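Side-chain contacts in glycolipid-binding domain-containing protein (Pseudomonas aeruginosa, PDB 2H1T), which is of unknown function but possibly binds glycolipids or takes part in their metabolism: residues S33-P38 / I105-F110; R51-A56 / L60-F65; G84-G89 / P95-C100. One frame throughout, in Å; residues are numbered along the deposited sequence.

Interaction 1: S33-P38 / I105-F110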
ATOM      1  N   SER A  33     -10.211   9.967   4.116  1.00 14.44           N
ATOM      2  CA  SER A  33      -9.105   9.184   4.566  1.00 15.30           C
ATOM      3  C   SER A  33      -8.540   8.258   3.489  1.00 15.29           C
ATOM      4  O   SER A  33      -9.255   7.806   2.596  1.00 13.68           O
ATOM      5  CB  SER A  33      -9.552   8.361   5.789  1.00 18.31           C
ATOM      6  OG  SER A  33      -8.500   7.607   6.302  1.00 15.86           O
ATOM      7  N   GLN A  34      -7.229   8.047   3.586  1.00 16.35           N
ATOM      8  CA  GLN A  34      -6.482   7.112   2.784  1.00 19.28           C
ATOM      9  C   GLN A  34      -5.823   6.149   3.755  1.00 17.47           C
ATOM     10  O   GLN A  34      -5.021   6.556   4.615  1.00 15.03           O
ATOM     11  CB  GLN A  34      -5.377   7.823   1.999  1.00 20.64           C
ATOM     12  CG  GLN A  34      -5.871   8.753   0.911  1.00 26.81           C
ATOM     13  CD  GLN A  34      -4.855   8.875  -0.265  1.00 28.08           C
ATOM     14  OE1 GLN A  34      -5.095   8.368  -1.392  1.00 36.09           O
ATOM     15  NE2 GLN A  34      -3.711   9.506   0.016  1.00 31.97           N
ATOM     16  N   LEU A  35      -6.131   4.868   3.591  1.00 17.98           N
ATOM     17  CA  LEU A  35      -5.676   3.838   4.507  1.00 18.59           C
ATOM     18  C   LEU A  35      -4.922   2.779   3.708  1.00 17.74           C
ATOM     19  O   LEU A  35      -5.414   2.253   2.719  1.00 15.76           O
ATOM     20  CB  LEU A  35      -6.915   3.270   5.244  1.00 17.91           C
ATOM     21  CG  LEU A  35      -6.790   2.103   6.202  1.00 21.75           C
ATOM     22  CD1 LEU A  35      -8.080   1.936   7.041  1.00 23.80           C
ATOM     23  CD2 LEU A  35      -6.466   0.816   5.478  1.00 25.21           C
ATOM     24  N   ARG A  36      -3.704   2.471   4.100  1.00 14.62           N
ATOM     25  CA  ARG A  36      -2.945   1.405   3.382  1.00 16.41           C
ATOM     26  C   ARG A  36      -2.648   0.308   4.362  1.00 15.57           C
ATOM     27  O   ARG A  36      -2.292   0.606   5.511  1.00 14.38           O
ATOM     28  CB  ARG A  36      -1.636   1.968   2.808  1.00 17.62           C
ATOM     29  CG  ARG A  36      -1.884   3.117   1.819  1.00 22.27           C
ATOM     30  CD  ARG A  36      -0.592   3.675   1.262  1.00 24.52           C
ATOM     31  NE  ARG A  36      -0.632   5.135   1.083  1.00 34.75           N
ATOM     32  CZ  ARG A  36      -0.252   5.803  -0.009  1.00 34.57           C
ATOM     33  NH1 ARG A  36       0.150   5.166  -1.084  1.00 41.56           N
ATOM     34  NH2 ARG A  36      -0.297   7.124  -0.030  1.00 36.54           N
ATOM     35  N   ALA A  37      -2.769  -0.945   3.920  1.00 14.74           N
ATOM     36  CA  ALA A  37      -2.710  -2.092   4.810  1.00 14.64           C
ATOM     37  C   ALA A  37      -2.560  -3.382   4.008  1.00 14.97           C
ATOM     38  O   ALA A  37      -2.821  -3.411   2.805  1.00 15.13           O
ATOM     39  CB  ALA A  37      -3.967  -2.167   5.702  1.00 14.70           C
ATOM     40  N   PRO A  38      -2.060  -4.432   4.667  1.00 15.11           N
ATOM     41  CA  PRO A  38      -1.947  -5.736   4.043  1.00 15.02           C
ATOM     42  C   PRO A  38      -3.240  -6.518   4.180  1.00 16.83           C
ATOM     43  O   PRO A  38      -3.888  -6.443   5.231  1.00 15.46           O
ATOM     44  CB  PRO A  38      -0.848  -6.400   4.861  1.00 16.24           C
ATOM     45  CG  PRO A  38      -1.012  -5.813   6.239  1.00 16.88           C
ATOM     46  CD  PRO A  38      -1.487  -4.422   6.028  1.00 17.47           C
ATOM     47  N   ILE A 105     -15.270   0.630  10.688  1.00 14.39           N
ATOM     48  CA  ILE A 105     -14.420   0.182   9.566  1.00 15.11           C
ATOM     49  C   ILE A 105     -13.225  -0.462  10.234  1.00 16.25           C
ATOM     50  O   ILE A 105     -12.612   0.159  11.096  1.00 16.58           O
ATOM     51  CB  ILE A 105     -13.874   1.386   8.745  1.00 16.84           C
ATOM     52  CG1 ILE A 105     -14.984   2.139   7.986  1.00 14.69           C
ATOM     53  CG2 ILE A 105     -12.822   0.894   7.754  1.00 15.71           C
ATOM     54  CD1 ILE A 105     -14.677   3.606   7.719  1.00 16.39           C
ATOM     55  N   TRP A 106     -12.857  -1.661   9.784  1.00 16.46           N
ATOM     56  CA  TRP A 106     -11.550  -2.295  10.110  1.00 15.69           C
ATOM     57  C   TRP A 106     -10.695  -2.160   8.853  1.00 17.42           C
ATOM     58  O   TRP A 106     -11.174  -2.419   7.751  1.00 18.07           O
ATOM     59  CB  TRP A 106     -11.688  -3.799  10.468  1.00 17.60           C
ATOM     60  CG  TRP A 106     -10.365  -4.509  10.473  1.00 17.77           C
ATOM     61  CD1 TRP A 106      -9.778  -5.237   9.443  1.00 22.68           C
ATOM     62  CD2 TRP A 106      -9.404  -4.511  11.545  1.00 20.86           C
ATOM     63  NE1 TRP A 106      -8.509  -5.657   9.823  1.00 21.86           N
ATOM     64  CE2 TRP A 106      -8.268  -5.239  11.105  1.00 19.11           C
ATOM     65  CE3 TRP A 106      -9.384  -3.936  12.817  1.00 20.58           C
ATOM     66  CZ2 TRP A 106      -7.144  -5.427  11.910  1.00 21.60           C
ATOM     67  CZ3 TRP A 106      -8.257  -4.131  13.620  1.00 21.60           C
ATOM     68  CH2 TRP A 106      -7.161  -4.866  13.158  1.00 21.69           C
ATOM     69  N   PRO A 107      -9.417  -1.821   9.006  1.00 15.55           N
ATOM     70  CA  PRO A 107      -8.711  -1.456  10.228  1.00 15.50           C
ATOM     71  C   PRO A 107      -8.605   0.044  10.443  1.00 16.50           C
ATOM     72  O   PRO A 107      -7.687   0.688   9.920  1.00 15.76           O
ATOM     73  CB  PRO A 107      -7.327  -2.058   9.977  1.00 15.82           C
ATOM     74  CG  PRO A 107      -7.137  -1.982   8.531  1.00 16.09           C
ATOM     75  CD  PRO A 107      -8.473  -2.004   7.876  1.00 13.65           C
ATOM     76  N   SER A 108      -9.501   0.609  11.252  1.00 14.39           N
ATOM     77  CA  SER A 108      -9.391   2.044  11.553  1.00 15.04           C
ATOM     78  C   SER A 108      -9.886   2.398  12.932  1.00 15.73           C
ATOM     79  O   SER A 108     -11.034   2.141  13.282  1.00 17.88           O
ATOM     80  CB  SER A 108     -10.114   2.914  10.538  1.00 15.76           C
ATOM     81  OG  SER A 108     -10.096   4.294  10.914  1.00 16.56           O
ATOM     82  N   PRO A 109      -9.047   3.098  13.704  1.00 14.08           N
ATOM     83  CA  PRO A 109      -9.572   3.518  15.011  1.00 13.80           C
ATOM     84  C   PRO A 109     -10.361   4.831  14.931  1.00 14.81           C
ATOM     85  O   PRO A 109     -10.943   5.308  15.943  1.00 17.22           O
ATOM     86  CB  PRO A 109      -8.295   3.674  15.831  1.00 14.00           C
ATOM     87  CG  PRO A 109      -7.329   4.152  14.869  1.00 13.22           C
ATOM     88  CD  PRO A 109      -7.629   3.468  13.547  1.00 14.65           C
ATOM     89  N   PHE A 110     -10.433   5.407  13.736  1.00 13.59           N
ATOM     90  CA  PHE A 110     -11.287   6.607  13.556  1.00 15.64           C
ATOM     91  C   PHE A 110     -12.710   6.361  14.004  1.00 15.83           C
ATOM     92  O   PHE A 110     -13.293   7.185  14.736  1.00 14.44           O
ATOM     93  CB  PHE A 110     -11.316   7.120  12.125  1.00 14.35           C
ATOM     94  CG  PHE A 110     -12.257   8.289  11.922  1.00 13.78           C
ATOM     95  CD1 PHE A 110     -12.199   9.424  12.759  1.00 13.76           C
ATOM     96  CD2 PHE A 110     -13.160   8.284  10.915  1.00 15.69           C
ATOM     97  CE1 PHE A 110     -13.052  10.499  12.593  1.00 13.76           C
ATOM     98  CE2 PHE A 110     -14.023   9.367  10.750  1.00 16.73           C
ATOM     99  CZ  PHE A 110     -13.970  10.465  11.584  1.00 17.89           C
TER

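Interaction 2: R51-A56 / L60-F65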
ATOM      1  N   ARG A  51     -14.741   8.250   2.458  1.00 16.95           N
ATOM      2  CA  ARG A  51     -15.258   9.509   2.971  1.00 17.77           C
ATOM      3  C   ARG A  51     -16.520   9.230   3.749  1.00 13.59           C
ATOM      4  O   ARG A  51     -17.397   8.515   3.255  1.00 13.42           O
ATOM      5  CB  ARG A  51     -15.502  10.492   1.811  1.00 18.55           C
ATOM      6  CG  ARG A  51     -16.206  11.818   2.248  1.00 22.17           C
ATOM      7  CD  ARG A  51     -16.476  12.788   1.081  1.00 26.13           C
ATOM      8  NE  ARG A  51     -17.292  12.211   0.005  1.00 34.57           N
ATOM      9  CZ  ARG A  51     -18.629  12.175  -0.033  1.00 37.61           C
ATOM     10  NH1 ARG A  51     -19.375  12.658   0.975  1.00 40.47           N
ATOM     11  NH2 ARG A  51     -19.231  11.636  -1.093  1.00 37.62           N
ATOM     12  N   LEU A  52     -16.596   9.784   4.955  1.00 10.63           N
ATOM     13  CA  LEU A  52     -17.797   9.719   5.781  1.00 12.14           C
ATOM     14  C   LEU A  52     -18.359  11.104   6.008  1.00 13.57           C
ATOM     15  O   LEU A  52     -17.619  12.088   6.110  1.00 12.14           O
ATOM     16  CB  LEU A  52     -17.508   9.054   7.140  1.00 12.38           C
ATOM     17  CG  LEU A  52     -16.798   7.695   7.085  1.00 12.23           C
ATOM     18  CD1 LEU A  52     -16.508   7.191   8.518  1.00 13.07           C
ATOM     19  CD2 LEU A  52     -17.607   6.698   6.242  1.00 12.26           C
ATOM     20  N   ARG A  53     -19.685  11.175   6.061  1.00 14.49           N
ATOM     21  CA  ARG A  53     -20.370  12.421   6.339  1.00 14.46           C
ATOM     22  C   ARG A  53     -21.453  12.120   7.366  1.00 12.76           C
ATOM     23  O   ARG A  53     -22.161  11.119   7.256  1.00 10.83           O
ATOM     24  CB  ARG A  53     -20.943  13.027   5.059  1.00 14.34           C
ATOM     25  CG  ARG A  53     -21.764  14.306   5.269  1.00 17.76           C
ATOM     26  CD  ARG A  53     -22.282  14.934   3.945  1.00 18.34           C
ATOM     27  NE  ARG A  53     -23.201  14.034   3.248  1.00 21.64           N
ATOM     28  CZ  ARG A  53     -24.481  13.861   3.565  1.00 20.23           C
ATOM     29  NH1 ARG A  53     -25.024  14.522   4.576  1.00 22.21           N
ATOM     30  NH2 ARG A  53     -25.231  13.021   2.872  1.00 18.85           N
ATOM     31  N   TRP A  54     -21.579  12.992   8.358  1.00 13.63           N
ATOM     32  CA  TRP A  54     -22.541  12.772   9.469  1.00 14.78           C
ATOM     33  C   TRP A  54     -23.307  14.039   9.747  1.00 15.79           C
ATOM     34  O   TRP A  54     -22.976  15.082   9.178  1.00 15.23           O
ATOM     35  CB  TRP A  54     -21.806  12.319  10.721  1.00 16.94           C
ATOM     36  CG  TRP A  54     -20.663  13.167  11.109  1.00 15.06           C
ATOM     37  CD1 TRP A  54     -20.683  14.210  11.978  1.00 16.87           C
ATOM     38  CD2 TRP A  54     -19.305  13.051  10.640  1.00 14.99           C
ATOM     39  NE1 TRP A  54     -19.429  14.753  12.091  1.00 16.13           N
ATOM     40  CE2 TRP A  54     -18.558  14.044  11.308  1.00 17.11           C
ATOM     41  CE3 TRP A  54     -18.630  12.140   9.798  1.00 15.24           C
ATOM     42  CZ2 TRP A  54     -17.184  14.205  11.114  1.00 16.11           C
ATOM     43  CZ3 TRP A  54     -17.249  12.288   9.622  1.00 15.77           C
ATOM     44  CH2 TRP A  54     -16.548  13.338  10.251  1.00 14.94           C
ATOM     45  N   ASP A  55     -24.354  13.950  10.576  1.00 15.86           N
ATOM     46  CA  ASP A  55     -25.137  15.128  10.930  1.00 18.27           C
ATOM     47  C   ASP A  55     -24.628  15.859  12.174  1.00 18.05           C
ATOM     48  O   ASP A  55     -23.575  15.515  12.722  1.00 18.52           O
ATOM     49  CB  ASP A  55     -26.625  14.760  11.077  1.00 18.27           C
ATOM     50  CG  ASP A  55     -26.903  13.883  12.278  1.00 16.76           C
ATOM     51  OD1 ASP A  55     -26.054  13.762  13.200  1.00 17.10           O
ATOM     52  OD2 ASP A  55     -28.013  13.333  12.317  1.00 18.72           O
ATOM     53  N   ALA A  56     -25.392  16.861  12.621  1.00 16.49           N
ATOM     54  CA  ALA A  56     -24.994  17.669  13.773  1.00 18.10           C
ATOM     55  C   ALA A  56     -24.844  16.832  15.020  1.00 18.91           C
ATOM     56  O   ALA A  56     -24.184  17.256  15.951  1.00 20.89           O
ATOM     57  CB  ALA A  56     -26.027  18.777  14.033  1.00 17.85           C
ATOM     58  N   LEU A  60     -24.163   9.020  11.272  1.00 13.15           N
ATOM     59  CA  LEU A  60     -23.715   8.837   9.925  1.00 13.22           C
ATOM     60  C   LEU A  60     -24.859   9.032   8.916  1.00 14.30           C
ATOM     61  O   LEU A  60     -25.939   8.466   9.098  1.00 19.73           O
ATOM     62  CB  LEU A  60     -23.123   7.441   9.724  1.00 14.16           C
ATOM     63  CG  LEU A  60     -22.364   7.333   8.405  1.00 21.78           C
ATOM     64  CD1 LEU A  60     -20.988   7.963   8.468  1.00 20.84           C
ATOM     65  CD2 LEU A  60     -22.244   5.926   8.040  1.00 28.31           C
ATOM     66  N   ARG A  61     -24.616   9.836   7.879  1.00 14.41           N
ATOM     67  CA  ARG A  61     -25.581  10.045   6.776  1.00 13.41           C
ATOM     68  C   ARG A  61     -25.089   9.471   5.449  1.00 13.94           C
ATOM     69  O   ARG A  61     -25.906   8.992   4.639  1.00 13.64           O
ATOM     70  CB  ARG A  61     -25.971  11.540   6.641  1.00 10.30           C
ATOM     71  CG  ARG A  61     -26.584  12.158   7.935  1.00 11.78           C
ATOM     72  CD  ARG A  61     -27.846  11.341   8.464  1.00 12.45           C
ATOM     73  NE  ARG A  61     -28.767  11.132   7.334  1.00 14.26           N
ATOM     74  CZ  ARG A  61     -29.689  12.005   6.901  1.00 14.62           C
ATOM     75  NH1 ARG A  61     -29.870  13.166   7.490  1.00 15.50           N
ATOM     76  NH2 ARG A  61     -30.420  11.711   5.828  1.00 17.60           N
ATOM     77  N   GLU A  62     -23.782   9.543   5.185  1.00 16.35           N
ATOM     78  CA  GLU A  62     -23.229   8.973   3.952  1.00 16.36           C
ATOM     79  C   GLU A  62     -21.841   8.363   4.148  1.00 16.49           C
ATOM     80  O   GLU A  62     -21.007   8.874   4.926  1.00 16.58           O
ATOM     81  CB  GLU A  62     -23.209  10.045   2.857  1.00 14.95           C
ATOM     82  CG  GLU A  62     -22.987   9.552   1.438  1.00 18.89           C
ATOM     83  CD  GLU A  62     -23.256  10.657   0.400  1.00 22.12           C
ATOM     84  OE1 GLU A  62     -23.311  11.878   0.789  1.00 24.49           O
ATOM     85  OE2 GLU A  62     -23.438  10.301  -0.793  1.00 26.95           O
ATOM     86  N   ALA A  63     -21.591   7.276   3.436  1.00 14.20           N
ATOM     87  CA  ALA A  63     -20.262   6.692   3.401  1.00 16.97           C
ATOM     88  C   ALA A  63     -19.927   6.263   1.962  1.00 18.53           C
ATOM     89  O   ALA A  63     -20.738   5.645   1.308  1.00 18.64           O
ATOM     90  CB  ALA A  63     -20.197   5.509   4.357  1.00 17.88           C
ATOM     91  N   VAL A  64     -18.727   6.604   1.502  1.00 16.55           N
ATOM     92  CA  VAL A  64     -18.209   6.213   0.191  1.00 17.85           C
ATOM     93  C   VAL A  64     -16.826   5.577   0.357  1.00 17.02           C
ATOM     94  O   VAL A  64     -15.968   6.132   1.045  1.00 17.35           O
ATOM     95  CB  VAL A  64     -18.091   7.452  -0.745  1.00 17.51           C
ATOM     96  CG1 VAL A  64     -17.672   7.039  -2.116  1.00 22.88           C
ATOM     97  CG2 VAL A  64     -19.401   8.189  -0.803  1.00 22.14           C
ATOM     98  N   PHE A  65     -16.642   4.416  -0.265  1.00 14.24           N
ATOM     99  CA  PHE A  65     -15.436   3.606  -0.208  1.00 15.60           C
ATOM    100  C   PHE A  65     -14.921   3.268  -1.591  1.00 15.57           C
ATOM    101  O   PHE A  65     -15.709   2.969  -2.490  1.00 14.83           O
ATOM    102  CB  PHE A  65     -15.757   2.268   0.452  1.00 17.33           C
ATOM    103  CG  PHE A  65     -16.237   2.386   1.864  1.00 15.04           C
ATOM    104  CD1 PHE A  65     -15.329   2.437   2.926  1.00 16.23           C
ATOM    105  CD2 PHE A  65     -17.608   2.401   2.152  1.00 16.98           C
ATOM    106  CE1 PHE A  65     -15.788   2.564   4.242  1.00 17.12           C
ATOM    107  CE2 PHE A  65     -18.055   2.525   3.451  1.00 18.44           C
ATOM    108  CZ  PHE A  65     -17.152   2.598   4.499  1.00 19.27           C
TER
HETATM  109  O   HOH W   1     -29.805  13.857  10.439  1.00 21.32           O

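Interaction 3: G84-G89 / P95-C100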
ATOM      1  N   GLY A  84     -31.488   4.771  11.559  1.00 17.09           N
ATOM      2  CA  GLY A  84     -31.276   3.332  11.472  1.00 16.74           C
ATOM      3  C   GLY A  84     -31.692   2.665  10.155  1.00 18.40           C
ATOM      4  O   GLY A  84     -31.752   1.436  10.093  1.00 17.75           O
ATOM      5  N   HIS A  85     -31.963   3.464   9.115  1.00 15.92           N
ATOM      6  CA  HIS A  85     -32.431   2.934   7.821  1.00 17.61           C
ATOM      7  C   HIS A  85     -31.431   3.253   6.739  1.00 17.43           C
ATOM      8  O   HIS A  85     -31.029   4.395   6.552  1.00 17.48           O
ATOM      9  CB  HIS A  85     -33.825   3.467   7.457  1.00 17.03           C
ATOM     10  CG  HIS A  85     -34.784   3.397   8.598  1.00 24.45           C
ATOM     11  ND1 HIS A  85     -35.094   4.493   9.375  1.00 24.35           N
ATOM     12  CD2 HIS A  85     -35.451   2.352   9.136  1.00 25.02           C
ATOM     13  CE1 HIS A  85     -35.916   4.127  10.339  1.00 24.58           C
ATOM     14  NE2 HIS A  85     -36.160   2.837  10.206  1.00 27.24           N
ATOM     15  N   TRP A  86     -31.016   2.207   6.037  1.00 16.02           N
ATOM     16  CA  TRP A  86     -29.913   2.316   5.090  1.00 15.00           C
ATOM     17  C   TRP A  86     -30.315   2.061   3.695  1.00 16.36           C
ATOM     18  O   TRP A  86     -31.269   1.323   3.415  1.00 15.29           O
ATOM     19  CB  TRP A  86     -28.845   1.309   5.462  1.00 16.53           C
ATOM     20  CG  TRP A  86     -28.214   1.636   6.799  1.00 13.68           C
ATOM     21  CD1 TRP A  86     -28.787   1.485   8.035  1.00 16.27           C
ATOM     22  CD2 TRP A  86     -26.933   2.230   7.014  1.00 15.07           C
ATOM     23  NE1 TRP A  86     -27.905   1.898   9.003  1.00 14.17           N
ATOM     24  CE2 TRP A  86     -26.774   2.388   8.402  1.00 14.60           C
ATOM     25  CE3 TRP A  86     -25.902   2.654   6.168  1.00 15.87           C
ATOM     26  CZ2 TRP A  86     -25.626   2.949   8.953  1.00 17.21           C
ATOM     27  CZ3 TRP A  86     -24.739   3.176   6.727  1.00 16.51           C
ATOM     28  CH2 TRP A  86     -24.623   3.322   8.106  1.00 16.67           C
ATOM     29  N   GLN A  87     -29.546   2.617   2.773  1.00 17.98           N
ATOM     30  CA  GLN A  87     -29.727   2.218   1.397  1.00 20.50           C
ATOM     31  C   GLN A  87     -28.456   2.375   0.636  1.00 19.09           C
ATOM     32  O   GLN A  87     -27.507   3.012   1.113  1.00 17.16           O
ATOM     33  CB  GLN A  87     -30.852   2.973   0.742  1.00 21.94           C
ATOM     34  CG  GLN A  87     -30.713   4.443   0.712  1.00 26.17           C
ATOM     35  CD  GLN A  87     -32.001   5.083   0.237  1.00 26.84           C
ATOM     36  OE1 GLN A  87     -32.062   5.622  -0.857  1.00 31.96           O
ATOM     37  NE2 GLN A  87     -33.051   4.977   1.039  1.00 35.63           N
ATOM     38  N   ASP A  88     -28.420   1.753  -0.533  1.00 19.36           N
ATOM     39  CA  ASP A  88     -27.246   1.846  -1.397  1.00 21.27           C
ATOM     40  C   ASP A  88     -27.294   3.102  -2.227  1.00 22.52           C
ATOM     41  O   ASP A  88     -28.288   3.826  -2.200  1.00 22.94           O
ATOM     42  CB  ASP A  88     -27.063   0.584  -2.269  1.00 24.52           C
ATOM     43  CG  ASP A  88     -28.163   0.391  -3.352  1.00 28.67           C
ATOM     44  OD1 ASP A  88     -29.009   1.281  -3.596  1.00 31.89           O
ATOM     45  OD2 ASP A  88     -28.189  -0.706  -3.967  1.00 32.28           O
ATOM     46  N   GLY A  89     -26.236   3.339  -3.005  1.00 25.67           N
ATOM     47  CA  GLY A  89     -26.188   4.498  -3.901  1.00 28.57           C
ATOM     48  C   GLY A  89     -27.247   4.533  -4.992  1.00 29.22           C
ATOM     49  O   GLY A  89     -27.504   5.580  -5.568  1.00 30.38           O
ATOM     50  N   PRO A  95     -32.472  -3.562   4.233  1.00 20.66           N
ATOM     51  CA  PRO A  95     -33.124  -3.875   5.522  1.00 20.82           C
ATOM     52  C   PRO A  95     -32.251  -4.654   6.519  1.00 21.23           C
ATOM     53  O   PRO A  95     -32.459  -4.562   7.743  1.00 20.87           O
ATOM     54  CB  PRO A  95     -34.358  -4.687   5.105  1.00 20.62           C
ATOM     55  CG  PRO A  95     -34.011  -5.237   3.757  1.00 21.76           C
ATOM     56  CD  PRO A  95     -33.164  -4.204   3.100  1.00 22.05           C
ATOM     57  N   ALA A  96     -31.228  -5.334   6.014  1.00 20.28           N
ATOM     58  CA  ALA A  96     -30.393  -6.156   6.854  1.00 21.32           C
ATOM     59  C   ALA A  96     -29.582  -5.302   7.807  1.00 20.68           C
ATOM     60  O   ALA A  96     -28.983  -5.831   8.724  1.00 23.50           O
ATOM     61  CB  ALA A  96     -29.466  -7.048   6.011  1.00 21.93           C
ATOM     62  N   PHE A  97     -29.551  -3.988   7.579  1.00 20.27           N
ATOM     63  CA  PHE A  97     -28.754  -3.089   8.421  1.00 18.78           C
ATOM     64  C   PHE A  97     -29.651  -2.272   9.342  1.00 16.92           C
ATOM     65  O   PHE A  97     -29.187  -1.393  10.076  1.00 15.55           O
ATOM     66  CB  PHE A  97     -27.897  -2.151   7.562  1.00 18.07           C
ATOM     67  CG  PHE A  97     -27.019  -2.862   6.573  1.00 20.18           C
ATOM     68  CD1 PHE A  97     -26.595  -4.183   6.787  1.00 22.22           C
ATOM     69  CD2 PHE A  97     -26.565  -2.212   5.449  1.00 21.81           C
ATOM     70  CE1 PHE A  97     -25.783  -4.820   5.864  1.00 20.59           C
ATOM     71  CE2 PHE A  97     -25.732  -2.864   4.530  1.00 21.32           C
ATOM     72  CZ  PHE A  97     -25.365  -4.156   4.736  1.00 20.91           C
ATOM     73  N   ASP A  98     -30.947  -2.569   9.320  1.00 17.68           N
ATOM     74  CA  ASP A  98     -31.884  -1.821  10.146  1.00 18.41           C
ATOM     75  C   ASP A  98     -31.382  -1.676  11.576  1.00 16.63           C
ATOM     76  O   ASP A  98     -30.920  -2.644  12.163  1.00 19.07           O
ATOM     77  CB  ASP A  98     -33.248  -2.519  10.143  1.00 19.11           C
ATOM     78  CG  ASP A  98     -34.084  -2.211   8.897  1.00 21.97           C
ATOM     79  OD1 ASP A  98     -33.759  -1.312   8.076  1.00 23.17           O
ATOM     80  OD2 ASP A  98     -35.125  -2.876   8.767  1.00 20.13           O
ATOM     81  N   GLY A  99     -31.461  -0.470  12.131  1.00 17.71           N
ATOM     82  CA  GLY A  99     -31.028  -0.205  13.514  1.00 16.95           C
ATOM     83  C   GLY A  99     -29.596   0.244  13.683  1.00 18.54           C
ATOM     84  O   GLY A  99     -29.234   0.743  14.733  1.00 19.67           O
ATOM     85  N   CYS A 100     -28.754   0.067  12.670  1.00 19.37           N
ATOM     86  CA  CYS A 100     -27.383   0.563  12.785  1.00 17.96           C
ATOM     87  C   CYS A 100     -27.360   2.068  12.623  1.00 17.68           C
ATOM     88  O   CYS A 100     -27.866   2.587  11.645  1.00 15.63           O
ATOM     89  CB  CYS A 100     -26.480  -0.049  11.692  1.00 18.78           C
ATOM     90  SG  CYS A 100     -26.208  -1.791  11.902  1.00 19.09           S
TER
HETATM   91  O   HOH W   2     -28.976   5.500  10.439  1.00 17.77           O
HETATM   92  O   HOH W   3     -31.544  -0.391   6.778  1.00 14.48           O

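Interaction 1: S33-P38 / I105-F110
Leu35 and Pro107 meet in the buried interior, where strand 30-38 of the six-stranded antiparallel sheet faces the turn that leaves strand 102-106, an outermost strand of the second, mixed sheet. The Leu35 branch carrying CD1 does most of the touching: CD1 comes to 3.2 Å from the backbone O of Pro107 and 4.0 Å from its ring atom CD. With CG anti to the backbone N (chi1 176°), the leucine reaches across to the turn, and its other methyl, CD2, lies 4.2 Å from Pro107 CG. Two residues further along the strand, Ala37 CB packs on the same ring atom, Pro107 CG, at 4.3 Å. No hydrogen bond spans the two segments; van der Waals packing joins them.

Around this lies a second shell. The peptide bond before Pro107 is cis, which folds the proline back so that its CB sits 3.5 Å above the plane of the Trp106 ring, while the indole NE1 is hydrogen-bonded to Glu40. Tyr46 and Phe185 also pack on Pro107. Ser108 CB lies 4.2 Å from Leu35 CD1, while its OG is hydrogen-bonded to Glu22, whose other carboxylate oxygen is bonded to Ser33 OG. The same Ser108 OG closes an ST turn, accepting from Phe110 N at 3.1 Å.

Interaction 2: R51-A56 / L60-F65
A classic beta bulge interrupts the hairpin of strands 45-54 and 60-69, with Arg61 and Glu62 both set against Arg53. The carbonyl O of Arg53 takes two backbone donors, Arg61 N at 2.8 Å and Glu62 N at 3.1 Å; the first lies in the carbonyl plane, the second is tilted 26° from it. Before the bulge the pairing is regular, and Arg51 and Val64 exchange both backbone bonds.

Arg53 and Glu62 extend from the same face. The arginine chain runs straight to CD and then bends at chi3 (63°), bringing its guanidinium side-on to the acid. NE and NH2 both bond to Glu62 OE1, NH2 being the closer at 3.1 Å, and this oxygen lies in the guanidinium plane. The carboxylate plane is turned 85° from that of the guanidinium; NE meets the anti lone pair of OE1, whereas NH2 comes from above the carboxylate plane. Glu62 OE2 bonds to His77 on the next strand, so the acid is held at both oxygens. Arg51, bent likewise, lays NH2 3.5 Å from Val64 CG2.

On the other face Leu52 CD2 presses closely on Ala63 CB (3.4 Å), and Leu52 CB meets Leu60 CD1 at 3.9 Å; Ile103 and Ile105 of strand 102-106 continue this apolar layer. With a charged pair on one face and the other packed against the second sheet, this is an antiparallel hairpin with a classic bulge near its turn.

Interaction 3: G84-G89 / P95-C100
Trp86 lays its indole against the loop 95-100, and each part of the side chain finds something different there. CB begins at the edge of the Phe97 ring, 4.2 Å from CD2. Next, CG and CD1 run beneath Phe97 CB, which sits over the face of the five-membered ring, 4.1 Å from its centroid and 27° off the normal, a CH-pi contact. The two side chains cross at about a right angle. With CG anti to its own carbonyl carbon (chi1 -66°), Trp86 carries NE1 to the backbone O of Cys100, making a hydrogen bond of 2.7 Å. This oxygen is near the ring plane, but the donor is tilted 28° from the carbonyl plane. Further along, CE2 and CZ2 pass by Cys100 CB, 4.1 Å from each, and CH2, at the far end of the ring, packs on Leu60.

The backbones are joined alongside. Phe97 to Cys100 form a type II beta turn, and Gly99 N, within it, donates to Gly84 O at 2.8 Å, on a lone pair of that oxygen. Both glycines have positive phi, and the backbones come close here, Gly84 CA to Gly99 CA 4.1 Å. One water accepts from Trp86 N and donates to Asp98 OD1, bridging the segments. His85 is near this carboxylate, yet its ND1 is hydrogen-bonded to Asp81.

Beyond the loop, Trp86, Phe97 and Cys100 all pack on Leu132 of strand 126-135, in the mixed sheet, while Trp86 also touches Leu78 and Ala80 of strand 72-80, beside its own outermost strand 86-88 in the antiparallel sheet.

From the N terminus, strand 30-38 supplies the first half of interaction 1, whose partner arrives 67 residues later, at the end of strand 102-106 and in the turn beyond it. Interactions 2 and 3 are nested in that long loop and follow each other in series: the first closes the hairpin of strands 45-54 and 60-69, the second the short loop that follows strand 86-88. None cross. Interaction 1 brings the two sheets together, and Ile105 and Phe110 carry it to interaction 2 by packing on Leu52, Trp54 and Phe65. Leu60 CD2 meets Trp86 CH2 at 3.5 Å, joining interaction 2 to interaction 3. Interactions 1 and 3 do not touch, their nearest atoms about 10 Å apart.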